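Local coordinates for protein aspartate aminotransferase (Giardia lamblia, PDB 3MEB) that probably catalyses the pyridoxal phosphate-dependent exchange of an amino group between L-aspartate and 2-oxoglutarate, giving oxaloacetate and L-glutamate, and works as a homodimer, at residues Val52-Gly57 with Asp431-Ala436; Pro92-Pro97 with Gly313-Ile318; Asn157-Tyr162 with Tyr173-Tyr178. All blocks are in the same frame, centred on the assembly; numbering follows the deposited sequence.

Interaction 1 of 3, residues Val52-Gly57 with Asp431-Ala436; sequences VNLGVG and DYVAEA. With EDO (1,2-ethanediol), chain F; SO4 (sulfate ion), chain C.
V52 and V433 mark the closest backbone approach, their CA atoms 7.9 Å apart, where strand 52-54 passes the 431-436 portion of helix 430-443 with local axes 10.9 Å apart at closest and N-to-C directions 79° apart, nearly perpendicular. The contact between the two segments is wholly apolar and small, burying 140 Å² summed over both sides. V52 contributes both methyls: CG1 lies 4.0 Å from V433 CG2, while CG2 sits 3.9 Å from Y432 CD2, so one valine bridges two successive helix residues. Its first torsion (chi1 -177°) sets CG1 opposite the backbone N, facing V433, and leaves CG2 beside that N, where it meets the Y432 ring obliquely and also touches V433. L54 takes up the other methyl of V433: the two side chains reach toward each other end to end, with L54 CD1 4.0 Å from V433 CG1. V433 therefore fits between V52 and L54, alternate residues that both face the helix.

N53 OD1 accepts from G55 N at 3.2 Å in an Asx turn, a bent bond (N-H...O 141°) with the donor above the carbonyl plane. The chain then runs to G57, whose N donates to O2 of a sulfate ion at 3.0 Å. The sulfate, probably from the crystallisation liquor, is also hydrogen-bonded to R419 and to W155, N213 and K277 of the pyridoxal phosphate pocket, so the segment leads from a helix-on-strand contact into the active site.

Strand 52-54 pairs in parallel with strand 411-413, whose I411 touches V52, L54 and Y432. Y432 OH is hydrogen-bonded to W409 O, and L364 of helix 340-370 packs on V433, so helix 430-443 packs against both that long helix and the two-stranded sheet.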
loop_
_atom_site.group_PDB
_atom_site.type_symbol
_atom_site.label_atom_id
_atom_site.label_comp_id
_atom_site.label_asym_id
_atom_site.label_seq_id
_atom_site.Cartn_x
_atom_site.Cartn_y
_atom_site.Cartn_z
ATOM N N VAL A 52 -13.023 -26.898 -8.869
ATOM C CA VAL A 52 -13.669 -25.674 -9.415
ATOM C C VAL A 52 -13.511 -24.580 -8.375
ATOM O O VAL A 52 -13.928 -24.774 -7.218
ATOM C CB VAL A 52 -15.182 -25.863 -9.706
ATOM C CG1 VAL A 52 -15.764 -24.584 -10.348
ATOM C CG2 VAL A 52 -15.462 -27.133 -10.624
ATOM N N ASN A 53 -12.945 -23.434 -8.769
ATOM C CA ASN A 53 -12.768 -22.314 -7.839
ATOM C C ASN A 53 -13.898 -21.313 -7.966
ATOM O O ASN A 53 -13.952 -20.592 -8.941
ATOM C CB ASN A 53 -11.437 -21.589 -8.096
ATOM C CG ASN A 53 -11.133 -20.512 -7.045
ATOM O OD1 ASN A 53 -11.912 -20.289 -6.097
ATOM N ND2 ASN A 53 -9.959 -19.846 -7.197
ATOM N N LEU A 54 -14.804 -21.252 -6.988
ATOM C CA LEU A 54 -15.963 -20.331 -7.102
ATOM C C LEU A 54 -15.942 -19.391 -5.889
ATOM O O LEU A 54 -16.978 -19.053 -5.344
ATOM C CB LEU A 54 -17.283 -21.125 -7.139
ATOM C CG LEU A 54 -17.393 -22.177 -8.234
ATOM C CD1 LEU A 54 -18.707 -23.009 -8.084
ATOM C CD2 LEU A 54 -17.354 -21.466 -9.588
ATOM N N GLY A 55 -14.740 -18.996 -5.493
ATOM C CA GLY A 55 -14.489 -18.293 -4.237
ATOM C C GLY A 55 -14.326 -16.803 -4.448
ATOM O O GLY A 55 -15.319 -16.080 -4.589
ATOM N N VAL A 56 -13.081 -16.359 -4.471
ATOM C CA VAL A 56 -12.704 -14.976 -4.735
ATOM C C VAL A 56 -13.341 -14.479 -6.054
ATOM O O VAL A 56 -13.373 -15.201 -7.061
ATOM C CB VAL A 56 -11.144 -14.833 -4.807
ATOM C CG1 VAL A 56 -10.719 -13.414 -5.219
ATOM C CG2 VAL A 56 -10.501 -15.218 -3.460
ATOM N N GLY A 57 -13.879 -13.270 -6.027
ATOM C CA GLY A 57 -14.433 -12.688 -7.226
ATOM C C GLY A 57 -13.316 -12.187 -8.115
ATOM O O GLY A 57 -12.899 -11.042 -8.014
ATOM N N ASP A 431 -22.024 -28.302 -15.562
ATOM C CA ASP A 431 -22.844 -29.461 -15.273
ATOM C C ASP A 431 -22.273 -30.241 -14.111
ATOM O O ASP A 431 -23.007 -30.839 -13.345
ATOM C CB ASP A 431 -23.004 -30.359 -16.487
ATOM C CG ASP A 431 -24.216 -31.226 -16.369
ATOM O OD1 ASP A 431 -25.333 -30.674 -16.247
ATOM O OD2 ASP A 431 -24.051 -32.458 -16.339
ATOM N N TYR A 432 -20.954 -30.230 -13.985
ATOM C CA TYR A 432 -20.311 -30.819 -12.834
ATOM C C TYR A 432 -20.748 -30.109 -11.550
ATOM O O TYR A 432 -21.133 -30.759 -10.569
ATOM C CB TYR A 432 -18.802 -30.751 -13.009
ATOM C CG TYR A 432 -18.019 -31.303 -11.864
ATOM C CD1 TYR A 432 -17.799 -32.679 -11.736
ATOM C CD2 TYR A 432 -17.465 -30.448 -10.898
ATOM C CE1 TYR A 432 -17.070 -33.192 -10.667
ATOM C CE2 TYR A 432 -16.711 -30.961 -9.830
ATOM C CZ TYR A 432 -16.521 -32.321 -9.726
ATOM O OH TYR A 432 -15.789 -32.809 -8.682
ATOM N N VAL A 433 -20.722 -28.777 -11.569
ATOM C CA VAL A 433 -21.121 -27.977 -10.398
ATOM C C VAL A 433 -22.579 -28.239 -10.061
ATOM O O VAL A 433 -22.925 -28.406 -8.920
ATOM C CB VAL A 433 -20.861 -26.461 -10.618
ATOM C CG1 VAL A 433 -21.405 -25.622 -9.450
ATOM C CG2 VAL A 433 -19.412 -26.221 -10.804
ATOM N N ALA A 434 -23.430 -28.334 -11.070
ATOM C CA ALA A 434 -24.845 -28.638 -10.819
ATOM C C ALA A 434 -25.082 -30.078 -10.238
ATOM O O ALA A 434 -25.808 -30.240 -9.256
ATOM C CB ALA A 434 -25.648 -28.404 -12.079
ATOM N N GLU A 435 -24.454 -31.090 -10.835
ATOM C CA GLU A 435 -24.458 -32.461 -10.262
ATOM C C GLU A 435 -24.016 -32.492 -8.802
ATOM O O GLU A 435 -24.593 -33.208 -7.984
ATOM C CB GLU A 435 -23.528 -33.381 -11.059
ATOM C CG GLU A 435 -23.551 -34.799 -10.584
ATOM C CD GLU A 435 -22.675 -35.706 -11.419
ATOM O OE1 GLU A 435 -21.895 -35.200 -12.256
ATOM O OE2 GLU A 435 -22.767 -36.933 -11.230
ATOM N N ALA A 436 -22.988 -31.718 -8.478
ATOM C CA ALA A 436 -22.491 -31.649 -7.117
ATOM C C ALA A 436 -23.490 -30.994 -6.191
ATOM O O ALA A 436 -23.697 -31.454 -5.084
ATOM C CB ALA A 436 -21.127 -30.906 -7.057
HETATM C C1 EDO F . -11.773 -17.482 -9.284
HETATM O O1 EDO F . -11.592 -16.886 -7.983
HETATM C C2 EDO F . -13.245 -17.502 -9.669
HETATM O O2 EDO F . -13.715 -16.162 -9.656
HETATM S S SO4 C . -14.030 -10.556 -3.049
HETATM O O1 SO4 C . -15.250 -10.211 -2.285
HETATM O O2 SO4 C . -13.914 -11.986 -3.297
HETATM O O3 SO4 C . -14.052 -9.808 -4.284
HETATM O O4 SO4 C . -12.918 -10.102 -2.244
#

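Interaction 2 of 3, residues Pro92-Pro97 with Gly313-Ile318; sequences PVAGFP and GMTLQI
The van der Waals contacts all converge on T315, which meets both V93 and A94. V93 CG2 lies 4.0 Å from T315 CB, and the two side chains cross at about a right angle, so the valine methyl bears on the branch point of the threonine. The T315 methyl extends farther, to the backbone of the turn: CG2 is 3.8 Å from V93 O and 3.8 Å from A94 CA, with A94 CB 4.0 Å away. Here the chi1 of T315 (61°) matters, for it puts CG2 opposite the carbonyl carbon of T315 and leaves the hydroxyl to lie between the backbone N and that carbonyl. The 130 Å² buried, both sides summed, comes mostly from T315 and V93, with A94 adding a little.

Hydrogen bonds serve each segment separately. T315 OG1 is engaged by V311 O and S312 O of its own helix, so the polar branch is satisfied inside helix 300-319 and only the apolar part meets the turn. On the other side G95 N bonds to P92 O at 2.9 Å, closing a type I beta turn from P92 to G95. A94 is also backbone-bonded to Q124, which ties the turn to strand 120-125, and C123 of that strand touches T315.

F96 stands at the N-cap position of helix 97-108, so the turn delivers the chain to that helix while resting on helix 300-319. V93 also packs on L37 of the second subunit. The turn follows closely after Y90, a residue seen to bind pyridoxal phosphate, though not the cofactor bound in its own chain here; as in other aminotransferases of this family, this tyrosine probably reaches the cofactor of the partner subunit, an arrangement typical of active sites completed at the dimer interface.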
loop_
_atom_site.group_PDB
_atom_site.type_symbol
_atom_site.label_atom_id
_atom_site.label_comp_id
_atom_site.label_asym_id
_atom_site.label_seq_id
_atom_site.Cartn_x
_atom_site.Cartn_y
_atom_site.Cartn_z
ATOM N N PRO A 92 3.953 11.565 -7.641
ATOM C CA PRO A 92 3.409 12.626 -6.826
ATOM C C PRO A 92 2.574 12.005 -5.729
ATOM O O PRO A 92 1.945 10.961 -5.946
ATOM C CB PRO A 92 2.561 13.436 -7.820
ATOM C CG PRO A 92 3.092 13.137 -9.123
ATOM C CD PRO A 92 3.716 11.773 -9.079
ATOM N N VAL A 93 2.564 12.614 -4.546
ATOM C CA VAL A 93 1.920 11.983 -3.398
ATOM C C VAL A 93 0.400 11.634 -3.642
ATOM O O VAL A 93 -0.081 10.619 -3.136
ATOM C CB VAL A 93 2.133 12.814 -2.091
ATOM C CG1 VAL A 93 3.615 12.726 -1.600
ATOM C CG2 VAL A 93 1.757 14.265 -2.310
ATOM N N ALA A 94 -0.342 12.470 -4.374
ATOM C CA ALA A 94 -1.766 12.217 -4.660
ATOM C C ALA A 94 -1.934 11.275 -5.845
ATOM O O ALA A 94 -2.994 10.737 -6.061
ATOM C CB ALA A 94 -2.523 13.529 -4.928
ATOM N N GLY A 95 -0.869 11.065 -6.599
ATOM C CA GLY A 95 -0.887 10.195 -7.778
ATOM C C GLY A 95 -0.645 10.999 -9.025
ATOM O O GLY A 95 -0.744 12.228 -8.994
ATOM N N PHE A 96 -0.331 10.338 -10.133
ATOM C CA PHE A 96 -0.156 11.076 -11.397
ATOM C C PHE A 96 -1.422 11.846 -11.798
ATOM O O PHE A 96 -2.495 11.258 -11.846
ATOM C CB PHE A 96 0.199 10.142 -12.565
ATOM C CG PHE A 96 1.412 9.293 -12.323
ATOM C CD1 PHE A 96 2.642 9.871 -12.033
ATOM C CD2 PHE A 96 1.324 7.900 -12.389
ATOM C CE1 PHE A 96 3.777 9.049 -11.763
ATOM C CE2 PHE A 96 2.428 7.086 -12.137
ATOM C CZ PHE A 96 3.659 7.656 -11.832
ATOM N N PRO A 97 -1.284 13.115 -12.193
ATOM C CA PRO A 97 -2.486 13.856 -12.631
ATOM C C PRO A 97 -3.297 13.173 -13.720
ATOM O O PRO A 97 -4.505 13.157 -13.621
ATOM C CB PRO A 97 -1.912 15.169 -13.124
ATOM C CG PRO A 97 -0.702 15.373 -12.221
ATOM C CD PRO A 97 -0.106 13.989 -12.122
ATOM N N GLY A 313 -4.761 16.427 3.355
ATOM C CA GLY A 313 -4.946 15.555 4.529
ATOM C C GLY A 313 -4.824 14.086 4.149
ATOM O O GLY A 313 -4.138 13.298 4.834
ATOM N N MET A 314 -5.493 13.684 3.069
ATOM C CA MET A 314 -5.356 12.265 2.618
ATOM C C MET A 314 -3.883 11.890 2.411
ATOM O O MET A 314 -3.432 10.806 2.818
ATOM C CB MET A 314 -6.156 12.010 1.330
ATOM C CG MET A 314 -7.652 12.115 1.547
ATOM S SD MET A 314 -8.670 11.783 0.103
ATOM C CE MET A 314 -8.830 13.380 -0.618
ATOM N N THR A 315 -3.127 12.783 1.778
ATOM C CA THR A 315 -1.723 12.469 1.441
ATOM C C THR A 315 -0.846 12.458 2.685
ATOM O O THR A 315 0.156 11.723 2.760
ATOM C CB THR A 315 -1.158 13.379 0.340
ATOM O OG1 THR A 315 -1.175 14.747 0.757
ATOM C CG2 THR A 315 -1.966 13.180 -1.005
ATOM N N LEU A 316 -1.227 13.233 3.689
ATOM C CA LEU A 316 -0.511 13.192 4.953
ATOM C C LEU A 316 -0.780 11.824 5.621
ATOM O O LEU A 316 0.131 11.177 6.099
ATOM C CB LEU A 316 -0.939 14.334 5.858
ATOM C CG LEU A 316 -0.361 14.309 7.251
ATOM C CD1 LEU A 316 1.177 14.206 7.292
ATOM C CD2 LEU A 316 -0.932 15.525 7.991
ATOM N N GLN A 317 -2.043 11.371 5.586
ATOM C CA GLN A 317 -2.372 10.040 6.117
ATOM C C GLN A 317 -1.543 8.969 5.457
ATOM O O GLN A 317 -0.916 8.119 6.128
ATOM C CB GLN A 317 -3.858 9.733 5.920
ATOM C CG GLN A 317 -4.808 10.579 6.809
ATOM C CD GLN A 317 -6.198 10.452 6.310
ATOM O OE1 GLN A 317 -6.842 11.448 5.908
ATOM N NE2 GLN A 317 -6.673 9.213 6.243
ATOM N N ILE A 318 -1.509 9.029 4.130
ATOM C CA ILE A 318 -0.800 8.042 3.347
ATOM C C ILE A 318 0.712 8.056 3.639
ATOM O O ILE A 318 1.329 7.006 3.774
ATOM C CB ILE A 318 -1.121 8.240 1.862
ATOM C CG1 ILE A 318 -2.522 7.669 1.591
ATOM C CG2 ILE A 318 -0.084 7.566 0.932
ATOM C CD1 ILE A 318 -3.062 8.017 0.171
#

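Interaction 3 of 3, residues Asn157-Tyr162 with Tyr173-Tyr178; sequences NHYGIY and YKEYTY. With EDO (1,2-ethanediol), chain J.
Y159, Y162 and Y173 form an aromatic cluster between helix 157-166 and strand 174-176, with Y173 touching both helix tyrosines in different ways. The rings of Y173 and Y162 make a T-shaped pair, planes at 87° and centroids 5.7 Å apart, in which the edge of Y173, through CD2, is directed at the face of Y162. The same face receives a CH-pi contact, since Y173 CB lies 3.9 Å from the Y162 ring centroid, close to the ring normal. With CB in that place, a chi1 of 60°, which sets Y173 CG between its own backbone N and carbonyl carbon, turns the CD2 edge to Y162 and the phenol end to Y159. The pair Y159-Y173 is different: the planes are near parallel, 23° apart, but so displaced that the rings barely overlap, with centroids 5.2 Å apart. Its contact is made by the phenol end of Y173, whose OH lies 3.5 Å from Y159 CE1.

Both segments belong to one beta-alpha-beta unit, strand 148-151, helix 157-166 and strand 174-176, in which the last strand is the outermost of the seven-stranded mixed sheet on its side, within this chain. M150 of strand 148-151 lies against both Y162 and Y173, and the Y162 ring stacks on F166. Y162 OH comes within 3.4 Å of Y173 N, but at a poor angle, and its hydrogen-bond partner is V171 O.

A water connects the polar ends: Y159 OH donates to it at 2.6 Å, and it donates to E175 OE2 at 2.7 Å. It lies at the edge of the Y159 ring, in plane, and joins the phenol to a carboxylate with which it does not bond directly. Within the helix, H158 NE2 is hydrogen-bonded to D241 OD2 of the pyridoxal phosphate pocket.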
loop_
_atom_site.group_PDB
_atom_site.type_symbol
_atom_site.label_atom_id
_atom_site.label_comp_id
_atom_site.label_asym_id
_atom_site.label_seq_id
_atom_site.Cartn_x
_atom_site.Cartn_y
_atom_site.Cartn_z
ATOM N N ASN A 157 -14.697 -7.789 4.877
ATOM C CA ASN A 157 -13.515 -7.017 5.221
ATOM C C ASN A 157 -13.822 -5.591 5.647
ATOM O O ASN A 157 -12.957 -4.945 6.304
ATOM C CB ASN A 157 -12.487 -7.000 4.088
ATOM C CG ASN A 157 -11.101 -6.579 4.573
ATOM O OD1 ASN A 157 -10.730 -6.859 5.749
ATOM N ND2 ASN A 157 -10.305 -5.952 3.672
ATOM N N HIS A 158 -15.010 -5.088 5.282
ATOM C CA HIS A 158 -15.435 -3.795 5.757
ATOM C C HIS A 158 -15.377 -3.728 7.298
ATOM O O HIS A 158 -14.990 -2.686 7.852
ATOM C CB HIS A 158 -16.874 -3.413 5.335
ATOM C CG HIS A 158 -17.038 -2.986 3.911
ATOM N ND1 HIS A 158 -18.249 -3.100 3.252
ATOM C CD2 HIS A 158 -16.183 -2.415 3.030
ATOM C CE1 HIS A 158 -18.116 -2.649 2.020
ATOM N NE2 HIS A 158 -16.885 -2.195 1.866
ATOM N N TYR A 159 -15.767 -4.803 7.976
ATOM C CA TYR A 159 -15.783 -4.798 9.446
ATOM C C TYR A 159 -14.369 -4.645 9.968
ATOM O O TYR A 159 -14.153 -3.993 10.967
ATOM C CB TYR A 159 -16.389 -6.082 10.039
ATOM C CG TYR A 159 -17.821 -6.304 9.603
ATOM C CD1 TYR A 159 -18.771 -5.299 9.728
ATOM C CD2 TYR A 159 -18.223 -7.519 9.055
ATOM C CE1 TYR A 159 -20.086 -5.499 9.294
ATOM C CE2 TYR A 159 -19.526 -7.717 8.627
ATOM C CZ TYR A 159 -20.445 -6.715 8.747
ATOM O OH TYR A 159 -21.727 -6.966 8.328
ATOM N N GLY A 160 -13.413 -5.272 9.299
ATOM C CA GLY A 160 -12.017 -5.214 9.755
ATOM C C GLY A 160 -11.342 -3.890 9.446
ATOM O O GLY A 160 -10.560 -3.389 10.230
ATOM N N ILE A 161 -11.611 -3.358 8.260
ATOM C CA ILE A 161 -11.115 -2.059 7.861
ATOM C C ILE A 161 -11.633 -1.076 8.887
ATOM O O ILE A 161 -10.876 -0.261 9.422
ATOM C CB ILE A 161 -11.579 -1.667 6.458
ATOM C CG1 ILE A 161 -11.028 -2.655 5.416
ATOM C CG2 ILE A 161 -11.112 -0.236 6.144
ATOM C CD1 ILE A 161 -11.809 -2.743 4.117
ATOM N N TYR A 162 -12.930 -1.187 9.182
ATOM C CA TYR A 162 -13.545 -0.357 10.210
ATOM C C TYR A 162 -12.883 -0.542 11.576
ATOM O O TYR A 162 -12.583 0.450 12.263
ATOM C CB TYR A 162 -15.053 -0.618 10.302
ATOM C CG TYR A 162 -15.738 0.300 11.265
ATOM C CD1 TYR A 162 -15.753 0.003 12.618
ATOM C CD2 TYR A 162 -16.369 1.480 10.837
ATOM C CE1 TYR A 162 -16.363 0.849 13.543
ATOM C CE2 TYR A 162 -16.997 2.323 11.760
ATOM C CZ TYR A 162 -16.982 1.999 13.114
ATOM O OH TYR A 162 -17.591 2.780 14.093
ATOM N N TYR A 173 -19.787 0.351 14.920
ATOM C CA TYR A 173 -20.551 0.790 13.772
ATOM C C TYR A 173 -22.022 0.498 14.039
ATOM O O TYR A 173 -22.334 -0.411 14.825
ATOM C CB TYR A 173 -20.079 0.058 12.498
ATOM C CG TYR A 173 -20.213 -1.442 12.554
ATOM C CD1 TYR A 173 -21.446 -2.074 12.295
ATOM C CD2 TYR A 173 -19.119 -2.245 12.858
ATOM C CE1 TYR A 173 -21.567 -3.461 12.354
ATOM C CE2 TYR A 173 -19.236 -3.623 12.930
ATOM C CZ TYR A 173 -20.454 -4.227 12.674
ATOM O OH TYR A 173 -20.550 -5.597 12.734
ATOM N N LYS A 174 -22.912 1.260 13.390
ATOM C CA LYS A 174 -24.342 0.944 13.300
ATOM C C LYS A 174 -24.689 0.314 11.945
ATOM O O LYS A 174 -23.833 0.242 11.027
ATOM C CB LYS A 174 -25.184 2.195 13.542
ATOM N N GLU A 175 -25.940 -0.161 11.837
ATOM C CA GLU A 175 -26.391 -0.816 10.653
ATOM C C GLU A 175 -27.692 -0.180 10.172
ATOM O O GLU A 175 -28.496 0.311 10.966
ATOM C CB GLU A 175 -26.593 -2.294 10.906
ATOM C CG GLU A 175 -25.316 -3.038 11.321
ATOM C CD GLU A 175 -25.579 -4.520 11.529
ATOM O OE1 GLU A 175 -26.360 -4.853 12.433
ATOM O OE2 GLU A 175 -25.025 -5.335 10.772
ATOM N N TYR A 176 -27.888 -0.211 8.869
ATOM C CA TYR A 176 -29.196 0.064 8.299
ATOM C C TYR A 176 -29.702 -1.223 7.669
ATOM O O TYR A 176 -28.911 -2.062 7.234
ATOM C CB TYR A 176 -29.171 1.231 7.313
ATOM C CG TYR A 176 -28.295 1.091 6.096
ATOM C CD1 TYR A 176 -28.787 0.523 4.923
ATOM C CD2 TYR A 176 -26.988 1.550 6.095
ATOM C CE1 TYR A 176 -28.022 0.398 3.808
ATOM C CE2 TYR A 176 -26.187 1.423 4.961
ATOM C CZ TYR A 176 -26.693 0.826 3.836
ATOM O OH TYR A 176 -25.936 0.718 2.705
ATOM N N THR A 177 -31.020 -1.386 7.655
ATOM C CA THR A 177 -31.621 -2.572 7.103
ATOM C C THR A 177 -31.288 -2.658 5.614
ATOM O O THR A 177 -31.471 -1.695 4.845
ATOM C CB THR A 177 -33.141 -2.559 7.253
ATOM O OG1 THR A 177 -33.470 -2.649 8.637
ATOM C CG2 THR A 177 -33.766 -3.713 6.507
ATOM N N TYR A 178 -30.812 -3.826 5.232
ATOM C CA TYR A 178 -30.598 -4.120 3.831
ATOM C C TYR A 178 -31.535 -5.260 3.397
ATOM O O TYR A 178 -32.653 -4.949 2.990
ATOM C CB TYR A 178 -29.120 -4.338 3.546
ATOM C CG TYR A 178 -28.789 -4.173 2.073
ATOM C CD1 TYR A 178 -28.665 -2.912 1.513
ATOM C CD2 TYR A 178 -28.608 -5.266 1.258
ATOM C CE1 TYR A 178 -28.370 -2.741 0.188
ATOM C CE2 TYR A 178 -28.299 -5.106 -0.118
ATOM C CZ TYR A 178 -28.178 -3.822 -0.618
ATOM O OH TYR A 178 -27.894 -3.594 -1.939
HETATM C C1 EDO J . -26.618 -0.780 -2.750
HETATM O O1 EDO J . -25.944 -1.686 -1.857
HETATM C C2 EDO J . -26.573 -1.307 -4.185
HETATM O O2 EDO J . -27.544 -0.712 -5.040
HETATM O O HOH W 1 -23.153 -4.918 8.891
#

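How the interactions relate
Interactions 1 and 2 lie on opposite sides of the chain's centre, their own centres 41 Å apart and nearest atoms about 23 Å apart. Interaction 3 is centred 28 Å from interaction 1 and 26 Å from interaction 2; its nearest atoms are about 11 Å from those of interaction 1 and about 10 Å from those of interaction 2. Along the sequence, 157-178 falls within the span of interaction 2, and both within that of interaction 1. The side chain of Y159 is about 12 Å, and that of V93 about 11 Å, from a bound pyridoxal phosphate, not necessarily the same molecule. In interaction 1, G57 O bonds to K277 NZ of the cofactor pocket.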